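Local coordinates for chloroplast pentatricopeptide repeat protein 10 (Zea mays, PDB 4M59) that binds specific single-stranded RNA elements in two chloroplast intergenic regions, near atpH and psaJ, stabilising the mRNAs by blocking exonucleases, at residues 287-292 / 299-304; 325-330 / 334-339; 318-323 / 340-345. The protein carries 4 engineered substitutions. All coordinates share one frame; numbering follows the deposited sequence.

Contact 1: 287-292 / 299-304; sequences TVMTAY and DEALAL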
ATOM      1  N   THR A 287     -22.885   3.556   1.500  1.00 70.87           N
ATOM      2  CA  THR A 287     -21.984   4.322   2.315  1.00 71.92           C
ATOM      3  C   THR A 287     -21.528   3.497   3.496  1.00 73.16           C
ATOM      4  O   THR A 287     -20.358   3.509   3.841  1.00 74.44           O
ATOM      5  CB  THR A 287     -22.628   5.630   2.753  1.00 69.70           C
ATOM      6  OG1 THR A 287     -22.771   6.481   1.616  1.00 69.23           O
ATOM      7  CG2 THR A 287     -21.765   6.322   3.752  1.00 70.84           C
ATOM      8  N   VAL A 288     -22.436   2.749   4.090  1.00 69.39           N
ATOM      9  CA  VAL A 288     -22.080   1.908   5.217  1.00 70.91           C
ATOM     10  C   VAL A 288     -21.375   0.631   4.777  1.00 71.50           C
ATOM     11  O   VAL A 288     -20.475   0.151   5.448  1.00 73.21           O
ATOM     12  CB  VAL A 288     -23.303   1.592   6.079  1.00 76.24           C
ATOM     13  CG1 VAL A 288     -24.518   1.487   5.217  1.00 74.11           C
ATOM     14  CG2 VAL A 288     -23.108   0.328   6.865  1.00 77.58           C
ATOM     15  N   MET A 289     -21.767   0.096   3.634  1.00 73.66           N
ATOM     16  CA  MET A 289     -21.100  -1.081   3.110  1.00 73.97           C
ATOM     17  C   MET A 289     -19.640  -0.777   2.844  1.00 74.95           C
ATOM     18  O   MET A 289     -18.755  -1.524   3.245  1.00 76.47           O
ATOM     19  CB  MET A 289     -21.786  -1.572   1.838  1.00 73.15           C
ATOM     20  CG  MET A 289     -22.388  -2.955   1.974  1.00 72.93           C
ATOM     21  SD  MET A 289     -23.126  -3.611   0.481  1.00 71.07           S
ATOM     22  CE  MET A 289     -24.388  -2.406   0.188  1.00 69.83           C
ATOM     23  N   THR A 290     -19.396   0.342   2.184  1.00 68.23           N
ATOM     24  CA  THR A 290     -18.054   0.729   1.805  1.00 68.93           C
ATOM     25  C   THR A 290     -17.231   1.053   3.021  1.00 70.82           C
ATOM     26  O   THR A 290     -16.022   0.897   3.020  1.00 72.05           O
ATOM     27  CB  THR A 290     -18.101   1.941   0.941  1.00 74.20           C
ATOM     28  OG1 THR A 290     -19.351   1.962   0.253  1.00 72.82           O
ATOM     29  CG2 THR A 290     -17.005   1.907  -0.056  1.00 74.27           C
ATOM     30  N   ALA A 291     -17.898   1.509   4.065  1.00 64.52           N
ATOM     31  CA  ALA A 291     -17.228   1.828   5.307  1.00 66.48           C
ATOM     32  C   ALA A 291     -16.584   0.587   5.865  1.00 68.40           C
ATOM     33  O   ALA A 291     -15.399   0.569   6.134  1.00 70.16           O
ATOM     34  CB  ALA A 291     -18.201   2.385   6.289  1.00 63.88           C
ATOM     35  N   TYR A 292     -17.377  -0.455   6.022  1.00 72.38           N
ATOM     36  CA  TYR A 292     -16.878  -1.718   6.522  1.00 74.41           C
ATOM     37  C   TYR A 292     -15.840  -2.302   5.600  1.00 74.76           C
ATOM     38  O   TYR A 292     -14.930  -2.995   6.039  1.00 77.13           O
ATOM     39  CB  TYR A 292     -18.026  -2.690   6.710  1.00 74.25           C
ATOM     40  CG  TYR A 292     -18.821  -2.369   7.926  1.00 74.79           C
ATOM     41  CD1 TYR A 292     -18.483  -2.898   9.144  1.00 77.40           C
ATOM     42  CD2 TYR A 292     -19.884  -1.503   7.869  1.00 72.85           C
ATOM     43  CE1 TYR A 292     -19.188  -2.591  10.258  1.00 77.89           C
ATOM     44  CE2 TYR A 292     -20.600  -1.198   8.982  1.00 73.31           C
ATOM     45  CZ  TYR A 292     -20.247  -1.743  10.174  1.00 75.78           C
ATOM     46  OH  TYR A 292     -20.956  -1.440  11.302  1.00 76.24           O
ATOM     47  N   ASP A 299     -17.106  -9.272   5.470  1.00 83.43           N
ATOM     48  CA  ASP A 299     -18.126 -10.279   5.625  1.00 83.38           C
ATOM     49  C   ASP A 299     -19.361  -9.612   6.173  1.00 81.84           C
ATOM     50  O   ASP A 299     -20.472 -10.072   5.950  1.00 80.40           O
ATOM     51  CB  ASP A 299     -17.641 -11.371   6.547  1.00 80.38           C
ATOM     52  CG  ASP A 299     -16.185 -11.704   6.319  0.20 82.49           C
ATOM     53  OD1 ASP A 299     -15.339 -10.855   6.658  0.53 83.27           O
ATOM     54  OD2 ASP A 299     -15.886 -12.800   5.807  1.00 83.40           O
ATOM     55  N   GLU A 300     -19.163  -8.506   6.875  1.00 91.13           N
ATOM     56  CA  GLU A 300     -20.272  -7.735   7.404  1.00 89.68           C
ATOM     57  C   GLU A 300     -21.005  -7.016   6.295  1.00 86.23           C
ATOM     58  O   GLU A 300     -22.224  -7.038   6.231  1.00 84.55           O
ATOM     59  CB  GLU A 300     -19.806  -6.718   8.444  0.36 87.75           C
ATOM     60  CG  GLU A 300     -19.376  -7.303   9.777  1.00 90.98           C
ATOM     61  CD  GLU A 300     -19.522  -6.316  10.916  1.00 91.52           C
ATOM     62  OE1 GLU A 300     -18.745  -6.392  11.888  1.00 93.99           O
ATOM     63  OE2 GLU A 300     -20.426  -5.467  10.848  0.26 89.42           O
ATOM     64  N   ALA A 301     -20.255  -6.358   5.430  1.00 73.17           N
ATOM     65  CA  ALA A 301     -20.865  -5.577   4.381  1.00 70.26           C
ATOM     66  C   ALA A 301     -21.713  -6.473   3.533  1.00 68.63           C
ATOM     67  O   ALA A 301     -22.769  -6.093   3.057  1.00 66.53           O
ATOM     68  CB  ALA A 301     -19.812  -4.925   3.558  1.00 69.84           C
ATOM     69  N   LEU A 302     -21.233  -7.700   3.341  1.00 84.62           N
ATOM     70  CA  LEU A 302     -21.975  -8.706   2.601  1.00 83.33           C
ATOM     71  C   LEU A 302     -23.312  -8.929   3.289  1.00 82.88           C
ATOM     72  O   LEU A 302     -24.362  -8.928   2.649  1.00 80.63           O
ATOM     73  CB  LEU A 302     -21.189 -10.017   2.559  1.00 87.18           C
ATOM     74  CG  LEU A 302     -20.611 -10.449   1.208  1.00 86.02           C
ATOM     75  CD1 LEU A 302     -20.370  -9.248   0.305  1.00 84.06           C
ATOM     76  CD2 LEU A 302     -19.328 -11.238   1.414  1.00 88.61           C
ATOM     77  N   ALA A 303     -23.257  -9.109   4.605  1.00108.57           N
ATOM     78  CA  ALA A 303     -24.445  -9.315   5.392  1.00108.45           C
ATOM     79  C   ALA A 303     -25.439  -8.201   5.152  1.00105.81           C
ATOM     80  O   ALA A 303     -26.615  -8.468   4.978  1.00104.23           O
ATOM     81  CB  ALA A 303     -24.092  -9.394   6.829  1.00 97.81           C
ATOM     82  N   LEU A 304     -24.983  -6.957   5.120  1.00 99.43           N
ATOM     83  CA  LEU A 304     -25.909  -5.863   4.864  1.00 97.22           C
ATOM     84  C   LEU A 304     -26.476  -6.047   3.497  1.00 94.97           C
ATOM     85  O   LEU A 304     -27.639  -5.752   3.252  1.00 93.23           O
ATOM     86  CB  LEU A 304     -25.230  -4.497   4.917  1.00102.81           C
ATOM     87  CG  LEU A 304     -26.097  -3.246   4.675  1.00101.04           C
ATOM     88  CD1 LEU A 304     -25.467  -2.063   5.342  1.00102.07           C
ATOM     89  CD2 LEU A 304     -26.324  -2.907   3.213  1.00 99.33           C
TER

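Contact 2: 325-330 / 334-339; sequences GMLGKK and TVMLEM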
ATOM      1  N   GLY A 325     -15.784  -5.313  -6.263  1.00 67.47           N
ATOM      2  CA  GLY A 325     -14.479  -4.737  -6.074  1.00 68.17           C
ATOM      3  C   GLY A 325     -13.915  -5.085  -4.730  1.00 69.41           C
ATOM      4  O   GLY A 325     -12.752  -5.422  -4.608  1.00 70.24           O
ATOM      5  N   MET A 326     -14.768  -4.978  -3.714  1.00 80.20           N
ATOM      6  CA  MET A 326     -14.405  -5.330  -2.353  1.00 82.02           C
ATOM      7  C   MET A 326     -13.944  -6.772  -2.310  1.00 82.91           C
ATOM      8  O   MET A 326     -12.929  -7.098  -1.694  1.00 84.84           O
ATOM      9  CB  MET A 326     -15.605  -5.167  -1.422  1.00 90.70           C
ATOM     10  CG  MET A 326     -15.910  -3.736  -1.023  1.00 90.45           C
ATOM     11  SD  MET A 326     -17.292  -3.665   0.130  1.00 90.49           S
ATOM     12  CE  MET A 326     -17.042  -5.184   1.046  1.00 92.54           C
ATOM     13  N   LEU A 327     -14.701  -7.641  -2.968  1.00 73.48           N
ATOM     14  CA  LEU A 327     -14.370  -9.045  -2.990  1.00 74.17           C
ATOM     15  C   LEU A 327     -13.124  -9.280  -3.802  1.00 73.93           C
ATOM     16  O   LEU A 327     -12.451 -10.281  -3.639  1.00 74.81           O
ATOM     17  CB  LEU A 327     -15.508  -9.824  -3.607  1.00 71.90           C
ATOM     18  CG  LEU A 327     -16.844  -9.676  -2.918  1.00 71.71           C
ATOM     19  CD1 LEU A 327     -17.890 -10.352  -3.730  1.00 70.10           C
ATOM     20  CD2 LEU A 327     -16.748 -10.304  -1.576  1.00 74.04           C
ATOM     21  N   GLY A 328     -12.832  -8.346  -4.691  1.00 71.42           N
ATOM     22  CA  GLY A 328     -11.724  -8.498  -5.598  1.00 70.97           C
ATOM     23  C   GLY A 328     -10.431  -8.568  -4.849  1.00 72.60           C
ATOM     24  O   GLY A 328      -9.645  -9.482  -5.019  1.00 72.88           O
ATOM     25  N   LYS A 329     -10.285  -7.631  -3.949  1.00 77.49           N
ATOM     26  CA  LYS A 329      -9.077  -7.492  -3.209  1.00 79.65           C
ATOM     27  C   LYS A 329      -8.857  -8.636  -2.307  1.00 81.74           C
ATOM     28  O   LYS A 329      -7.782  -8.827  -1.812  1.00 83.86           O
ATOM     29  CB  LYS A 329      -9.143  -6.241  -2.398  1.00 89.43           C
ATOM     30  CG  LYS A 329      -9.021  -5.038  -3.217  1.00 87.88           C
ATOM     31  CD  LYS A 329      -9.952  -3.981  -2.749  1.00 87.53           C
ATOM     32  CE  LYS A 329      -9.701  -2.708  -3.484  1.00 86.51           C
ATOM     33  NZ  LYS A 329      -9.183  -2.912  -4.855  1.00 85.25           N
ATOM     34  N   LYS A 330      -9.917  -9.395  -2.055  1.00 77.37           N
ATOM     35  CA  LYS A 330      -9.828 -10.593  -1.229  1.00 79.39           C
ATOM     36  C   LYS A 330      -9.798 -11.800  -2.148  1.00 77.43           C
ATOM     37  O   LYS A 330      -9.607 -12.933  -1.711  1.00 78.28           O
ATOM     38  CB  LYS A 330     -11.021 -10.678  -0.277  1.00 94.94           C
ATOM     39  CG  LYS A 330     -10.733 -10.170   1.124  1.00 98.56           C
ATOM     40  CD  LYS A 330      -9.851  -8.934   1.098  1.00 98.90           C
ATOM     41  CE  LYS A 330      -9.051  -8.796   2.382  1.00103.28           C
ATOM     42  NZ  LYS A 330      -9.840  -8.142   3.459  1.00104.43           N
ATOM     43  N   THR A 334     -15.226 -17.677  -5.929  1.00 74.01           N
ATOM     44  CA  THR A 334     -16.490 -18.382  -6.016  1.00 73.68           C
ATOM     45  C   THR A 334     -17.690 -17.509  -5.729  1.00 73.23           C
ATOM     46  O   THR A 334     -18.693 -17.583  -6.416  1.00 71.66           O
ATOM     47  CB  THR A 334     -16.494 -19.562  -5.079  1.00 82.91           C
ATOM     48  OG1 THR A 334     -15.407 -20.425  -5.422  1.00 82.64           O
ATOM     49  CG2 THR A 334     -17.765 -20.326  -5.216  1.00 82.60           C
ATOM     50  N   VAL A 335     -17.577 -16.674  -4.708  1.00 69.26           N
ATOM     51  CA  VAL A 335     -18.647 -15.761  -4.338  1.00 68.64           C
ATOM     52  C   VAL A 335     -18.797 -14.643  -5.359  1.00 66.60           C
ATOM     53  O   VAL A 335     -19.898 -14.196  -5.646  1.00 65.16           O
ATOM     54  CB  VAL A 335     -18.407 -15.179  -2.936  1.00 70.43           C
ATOM     55  CG1 VAL A 335     -19.012 -13.819  -2.801  1.00 69.28           C
ATOM     56  CG2 VAL A 335     -18.968 -16.099  -1.889  1.00 72.51           C
ATOM     57  N   MET A 336     -17.684 -14.201  -5.918  1.00 63.41           N
ATOM     58  CA  MET A 336     -17.726 -13.233  -6.989  1.00 62.09           C
ATOM     59  C   MET A 336     -18.533 -13.783  -8.147  1.00 60.67           C
ATOM     60  O   MET A 336     -19.338 -13.091  -8.741  1.00 59.68           O
ATOM     61  CB  MET A 336     -16.315 -12.876  -7.427  1.00 63.35           C
ATOM     62  CG  MET A 336     -15.542 -12.085  -6.412  1.00 64.53           C
ATOM     63  SD  MET A 336     -13.839 -11.790  -6.830  1.00 64.90           S
ATOM     64  CE  MET A 336     -14.024 -10.447  -7.962  1.00 63.93           C
ATOM     65  N   LEU A 337     -18.334 -15.052  -8.449  1.00 58.90           N
ATOM     66  CA  LEU A 337     -19.043 -15.679  -9.546  1.00 57.62           C
ATOM     67  C   LEU A 337     -20.510 -15.887  -9.256  1.00 56.61           C
ATOM     68  O   LEU A 337     -21.339 -15.676 -10.121  1.00 55.31           O
ATOM     69  CB  LEU A 337     -18.397 -17.010  -9.889  1.00 53.49           C
ATOM     70  CG  LEU A 337     -17.044 -16.911 -10.557  1.00 53.98           C
ATOM     71  CD1 LEU A 337     -16.513 -18.275 -10.793  1.00 54.22           C
ATOM     72  CD2 LEU A 337     -17.208 -16.206 -11.849  1.00 53.34           C
ATOM     73  N   GLU A 338     -20.817 -16.321  -8.044  1.00 70.28           N
ATOM     74  CA  GLU A 338     -22.188 -16.433  -7.587  1.00 69.47           C
ATOM     75  C   GLU A 338     -22.856 -15.104  -7.819  1.00 68.35           C
ATOM     76  O   GLU A 338     -23.956 -15.026  -8.333  1.00 66.89           O
ATOM     77  CB  GLU A 338     -22.244 -16.734  -6.095  1.00 79.31           C
ATOM     78  CG  GLU A 338     -21.727 -18.091  -5.672  1.00 81.08           C
ATOM     79  CD  GLU A 338     -21.707 -18.280  -4.158  1.00 83.64           C
ATOM     80  OE1 GLU A 338     -22.000 -17.325  -3.423  1.00 83.91           O
ATOM     81  OE2 GLU A 338     -21.398 -19.393  -3.699  1.00 85.61           O
ATOM     82  N   MET A 339     -22.155 -14.054  -7.443  1.00 79.23           N
ATOM     83  CA  MET A 339     -22.721 -12.727  -7.462  1.00 78.62           C
ATOM     84  C   MET A 339     -22.953 -12.237  -8.868  1.00 77.76           C
ATOM     85  O   MET A 339     -23.897 -11.517  -9.127  1.00 77.00           O
ATOM     86  CB  MET A 339     -21.819 -11.773  -6.702  1.00 84.21           C
ATOM     87  CG  MET A 339     -22.446 -10.441  -6.447  1.00 83.85           C
ATOM     88  SD  MET A 339     -21.922  -9.779  -4.878  1.00 85.29           S
ATOM     89  CE  MET A 339     -22.656 -10.968  -3.783  1.00 85.71           C
TER

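Contact 3: 318-323 / 340-345; sequences NTYNLV and LGEMSR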
ATOM      1  N   ASN A 318     -23.927  -0.517 -10.451  1.00 69.99           N
ATOM      2  CA  ASN A 318     -22.944   0.274  -9.752  1.00 70.49           C
ATOM      3  C   ASN A 318     -22.784  -0.225  -8.352  1.00 69.67           C
ATOM      4  O   ASN A 318     -21.690  -0.255  -7.818  1.00 69.94           O
ATOM      5  CB  ASN A 318     -23.376   1.723  -9.708  1.00 69.06           C
ATOM      6  CG  ASN A 318     -23.834   2.221 -11.035  1.00 70.22           C
ATOM      7  OD1 ASN A 318     -23.586   1.597 -12.059  1.00 70.84           O
ATOM      8  ND2 ASN A 318     -24.505   3.356 -11.043  1.00 70.78           N
ATOM      9  N   THR A 319     -23.897  -0.612  -7.754  1.00 63.50           N
ATOM     10  CA  THR A 319     -23.891  -1.170  -6.419  1.00 63.16           C
ATOM     11  C   THR A 319     -23.189  -2.520  -6.402  1.00 63.22           C
ATOM     12  O   THR A 319     -22.394  -2.806  -5.526  1.00 63.43           O
ATOM     13  CB  THR A 319     -25.316  -1.342  -5.915  1.00 69.32           C
ATOM     14  OG1 THR A 319     -26.048  -0.142  -6.151  1.00 68.97           O
ATOM     15  CG2 THR A 319     -25.313  -1.635  -4.456  1.00 69.23           C
ATOM     16  N   TYR A 320     -23.481  -3.342  -7.397  1.00 66.54           N
ATOM     17  CA  TYR A 320     -22.872  -4.651  -7.499  1.00 66.27           C
ATOM     18  C   TYR A 320     -21.380  -4.574  -7.751  1.00 66.96           C
ATOM     19  O   TYR A 320     -20.624  -5.281  -7.114  1.00 66.99           O
ATOM     20  CB  TYR A 320     -23.557  -5.466  -8.588  1.00 68.31           C
ATOM     21  CG  TYR A 320     -24.699  -6.334  -8.118  1.00 66.61           C
ATOM     22  CD1 TYR A 320     -24.467  -7.452  -7.352  1.00 66.13           C
ATOM     23  CD2 TYR A 320     -26.000  -6.063  -8.471  1.00 65.55           C
ATOM     24  CE1 TYR A 320     -25.492  -8.253  -6.934  1.00 64.89           C
ATOM     25  CE2 TYR A 320     -27.027  -6.857  -8.055  1.00 63.92           C
ATOM     26  CZ  TYR A 320     -26.765  -7.948  -7.286  1.00 63.69           C
ATOM     27  OH  TYR A 320     -27.781  -8.756  -6.863  1.00 63.40           O
ATOM     28  N   ASN A 321     -20.952  -3.727  -8.681  1.00 59.00           N
ATOM     29  CA  ASN A 321     -19.531  -3.578  -8.962  1.00 59.59           C
ATOM     30  C   ASN A 321     -18.785  -3.164  -7.727  1.00 59.71           C
ATOM     31  O   ASN A 321     -17.656  -3.559  -7.506  1.00 60.01           O
ATOM     32  CB  ASN A 321     -19.284  -2.508 -10.010  1.00 57.89           C
ATOM     33  CG  ASN A 321     -20.004  -2.762 -11.276  1.00 58.30           C
ATOM     34  OD1 ASN A 321     -20.273  -1.855 -12.038  1.00 59.21           O
ATOM     35  ND2 ASN A 321     -20.317  -4.017 -11.520  1.00 57.79           N
ATOM     36  N   LEU A 322     -19.437  -2.333  -6.940  1.00 60.44           N
ATOM     37  CA  LEU A 322     -18.885  -1.851  -5.707  1.00 60.79           C
ATOM     38  C   LEU A 322     -18.577  -3.033  -4.827  1.00 60.96           C
ATOM     39  O   LEU A 322     -17.501  -3.134  -4.265  1.00 61.76           O
ATOM     40  CB  LEU A 322     -19.911  -0.937  -5.051  1.00 67.73           C
ATOM     41  CG  LEU A 322     -19.635  -0.209  -3.751  1.00 68.22           C
ATOM     42  CD1 LEU A 322     -20.269   1.129  -3.856  1.00 68.12           C
ATOM     43  CD2 LEU A 322     -20.221  -0.935  -2.566  1.00 68.25           C
ATOM     44  N   VAL A 323     -19.530  -3.946  -4.732  1.00 60.26           N
ATOM     45  CA  VAL A 323     -19.395  -5.111  -3.882  1.00 60.65           C
ATOM     46  C   VAL A 323     -18.358  -6.070  -4.430  1.00 61.03           C
ATOM     47  O   VAL A 323     -17.582  -6.652  -3.693  1.00 62.16           O
ATOM     48  CB  VAL A 323     -20.718  -5.847  -3.762  1.00 64.88           C
ATOM     49  CG1 VAL A 323     -20.595  -6.982  -2.798  1.00 65.69           C
ATOM     50  CG2 VAL A 323     -21.782  -4.909  -3.299  1.00 64.45           C
ATOM     51  N   LEU A 340     -22.081 -12.647  -9.784  1.00 76.48           N
ATOM     52  CA  LEU A 340     -22.221 -12.287 -11.188  1.00 76.22           C
ATOM     53  C   LEU A 340     -23.459 -12.946 -11.789  1.00 74.73           C
ATOM     54  O   LEU A 340     -24.111 -12.381 -12.666  1.00 74.37           O
ATOM     55  CB  LEU A 340     -20.973 -12.690 -11.974  1.00 68.66           C
ATOM     56  CG  LEU A 340     -21.021 -12.466 -13.487  1.00 68.90           C
ATOM     57  CD1 LEU A 340     -21.340 -11.014 -13.806  1.00 69.82           C
ATOM     58  CD2 LEU A 340     -19.711 -12.884 -14.135  1.00 69.90           C
ATOM     59  N   GLY A 341     -23.772 -14.145 -11.308  1.00 74.09           N
ATOM     60  CA  GLY A 341     -24.934 -14.869 -11.770  1.00 73.13           C
ATOM     61  C   GLY A 341     -26.213 -14.289 -11.217  1.00 73.43           C
ATOM     62  O   GLY A 341     -27.180 -14.108 -11.940  1.00 73.74           O
ATOM     63  N   GLU A 342     -26.228 -13.984  -9.950  1.00 90.14           N
ATOM     64  CA  GLU A 342     -27.387 -13.389  -9.363  1.00 90.61           C
ATOM     65  C   GLU A 342     -27.675 -12.104 -10.033  1.00 90.33           C
ATOM     66  O   GLU A 342     -28.800 -11.727 -10.181  1.00 90.84           O
ATOM     67  CB  GLU A 342     -27.089 -13.110  -7.927  1.00 97.53           C
ATOM     68  CG  GLU A 342     -28.172 -12.411  -7.211  1.00 98.03           C
ATOM     69  CD  GLU A 342     -27.879 -12.244  -5.738  1.00 98.44           C
ATOM     70  OE1 GLU A 342     -27.138 -13.060  -5.172  1.00 98.74           O
ATOM     71  OE2 GLU A 342     -28.382 -11.291  -5.130  1.00 98.61           O
ATOM     72  N   MET A 343     -26.630 -11.405 -10.434  1.00 77.62           N
ATOM     73  CA  MET A 343     -26.819 -10.187 -11.182  1.00 77.78           C
ATOM     74  C   MET A 343     -27.649 -10.482 -12.374  1.00 78.07           C
ATOM     75  O   MET A 343     -28.769 -10.084 -12.432  1.00 78.62           O
ATOM     76  CB  MET A 343     -25.509  -9.593 -11.659  1.00 74.11           C
ATOM     77  CG  MET A 343     -24.642  -9.098 -10.597  1.00 75.18           C
ATOM     78  SD  MET A 343     -23.057  -8.584 -11.139  1.00 77.16           S
ATOM     79  CE  MET A 343     -23.557  -7.411 -12.297  1.00 78.30           C
ATOM     80  N   SER A 344     -27.116 -11.251 -13.304  1.00 80.77           N
ATOM     81  CA  SER A 344     -27.781 -11.501 -14.585  1.00 81.28           C
ATOM     82  C   SER A 344     -29.045 -12.323 -14.485  1.00 82.20           C
ATOM     83  O   SER A 344     -29.770 -12.521 -15.441  1.00 83.11           O
ATOM     84  CB  SER A 344     -26.834 -12.176 -15.550  1.00 78.93           C
ATOM     85  OG  SER A 344     -26.327 -13.366 -15.016  1.00 78.58           O
ATOM     86  N   ARG A 345     -29.294 -12.818 -13.301  1.00 93.53           N
ATOM     87  CA  ARG A 345     -30.489 -13.604 -13.090  1.00 94.99           C
ATOM     88  C   ARG A 345     -31.579 -12.739 -12.500  1.00 95.80           C
ATOM     89  O   ARG A 345     -32.751 -12.949 -12.774  1.00 97.26           O
ATOM     90  CB  ARG A 345     -30.199 -14.773 -12.170  1.00 98.70           C
ATOM     91  CG  ARG A 345     -31.318 -15.756 -12.104  1.00100.46           C
ATOM     92  CD  ARG A 345     -30.924 -16.985 -11.341  1.00100.82           C
ATOM     93  NE  ARG A 345     -30.619 -16.672  -9.955  1.00100.44           N
ATOM     94  CZ  ARG A 345     -29.415 -16.792  -9.412  1.00 99.37           C
ATOM     95  NH1 ARG A 345     -28.406 -17.230 -10.142  1.00 98.53           N
ATOM     96  NH2 ARG A 345     -29.224 -16.484  -8.138  1.00 99.29           N
TER

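Contact 1: 287-292 / 299-304
Met289 reaches across from helix 282-295 to lie against Ala301 and Leu304 of helix 298-310. CB starts the chain off at a slant to the neighbouring helix, and the CG of Met289 then settles against the CB of Ala301 at 3.6 Å. The same methylene lies still nearer the backbone, with Met289 CG 3.3 Å from Ala301 O. Beyond it the sulfur passes beside that carbonyl oxygen too, Met289 SD standing 3.6 Å from Ala301 O. A bend at the last torsion (chi3 -61°) then turns the methyl group toward Leu304, where Met289 CE meets CD2. The other branch of Leu304, CD1, rests against both methyls of Val288, 3.7 Å from CG1 and from CG2, so one leucine fork is shared by two residues of the facing helix. Ala301 is small enough to let the backbones come close: its CA lies 4.7 Å from that of Met289, and its CB packs on Met289 O as well as on CG. The two short helical segments run antiparallel, their axes 8.3 Å apart at an angle of 162°; together they form the helical hairpin of a pentatricopeptide repeat, here the predicted seventh. Further along, the side chains of Tyr292 and Glu300 meet obliquely, with ring and carboxylate planes 38° apart. Glu300 OE2 comes to 3.2 Å from Tyr292 CE1, a close approach of carboxylate oxygen to ring carbon rather than a hydrogen bond. Tyr292 and Leu304 also touch helix 266-272, through Cys269 and Leu270, while Ala301 is backed by Met326 of helix 317-328.

Contact 2: 325-330 / 334-339
Leu327 and Met336 carry most of this contact, lying side by side between helix 317-328 and helix 333-346 and running in opposite directions. The root of the leucine meets the first part of the methionine chain: Leu327 CB is 3.6 Å from Met336 CG. From there each side chain runs on toward the other helix. Met336 continues toward the backbone of the first helix, its sulfur passing Leu327 O at 3.8 Å, and its chain bends at chi3 (80°) to bring the terminal methyl onto the next residue. That residue is Gly328, and Met336 CE rests 3.8 Å from its CA, so the methyl packs directly on main chain. Leu327 points the opposite way, toward the side chains of 334-339. Its CG lies anti to the carbonyl carbon (chi1 -58°), and branch CD1 extends to Val335, meeting CG1 at 3.8 Å with the two side chains crossing at about a right angle. The same CD1 is also 4.0 Å from Met336 CG and, more loosely, 4.2 Å from Met339 SD. Leu327 is thus held along its length, by Met336 near the root and by Val335 and Met339 at the tip. No hydrogen bond spans the two segments; the join is van der Waals packing, mostly of apolar side chains, with the methionine tip on backbone. On the far side of Leu327 lies Leu302 of helix 298-310, while Met336 also packs on Tyr370 of helix 367-380. The carbonyl oxygen of Gly328 is hydrogen-bonded to Ser362. In the predicted eighth repeat, apolar side chains near the short turn thus join the two antiparallel helices of the alpha-hairpin characteristic of the pentatricopeptide repeat.

Contact 3: 318-323 / 340-345
Tyr320 makes both halves of this contact, its ring packed on Met343 and its hydroxyl reaching Glu342. The tight half is buried. Met343 CG stands over the centre of the ring, 3.7 Å from the centroid of Tyr320 and only 12° off the ring normal, a CH-pi contact on one face. The methionine chain runs counter to the tyrosine, which brings its sulfur near CB and CG of Tyr320: Met343 SD is 4.6 Å from the Tyr320 centroid in an oblique Met-aromatic contact. A bend at chi3 (57°) then places Met343 CE 4.2 Å from Tyr320 CB. Phe305 of helix 298-310 meets the same ring edge-to-face. Helices 317-328 and 333-346 are the paired helices of the predicted eighth pentatricopeptide repeat, and the tyrosine ring and the methionine lie together between them; the CA atoms of Tyr320 and Met343 are 7.7 Å apart. The looser half lies at the hydroxyl end, beside the partly exposed Glu342. With CG anti to the backbone N (chi1 176°) and the chain extended, the glutamate brings its carboxylate to the edge of the ring, near the ring plane, its own plane nearly perpendicular to it. Tyr320 OH donates a weak hydrogen bond of 3.1 Å to Glu342 OE2, and Lys309 forms a long, weak ion pair with the same oxygen. Replacing Tyr320 by an alanine would probably leave Met343 CG without the ring face it rests on, open a gap between the two helices, and deprive Glu342 OE2 of its hydroxyl partner.

In the fold
The three contacts span two successive predicted repeats. Contact 1 pairs the helices of the predicted seventh repeat; contacts 2 and 3 both pair helices 317-328 and 333-346 of the eighth, contact 2 near the turn and contact 3 further from it, their centres 10 Å apart. Met339 bridges these two, its CG lying 3.7 Å from Tyr320 CD1. Between repeats, Ala301 CB packs on Met326 CE at 3.7 Å, and Leu302 CD1 on Val323 CG1 at 3.8 Å. The bound RNA is nearest contact 2, about 7 Å between nearest atoms, against about 9 Å for contact 1 and 17 Å for contact 3.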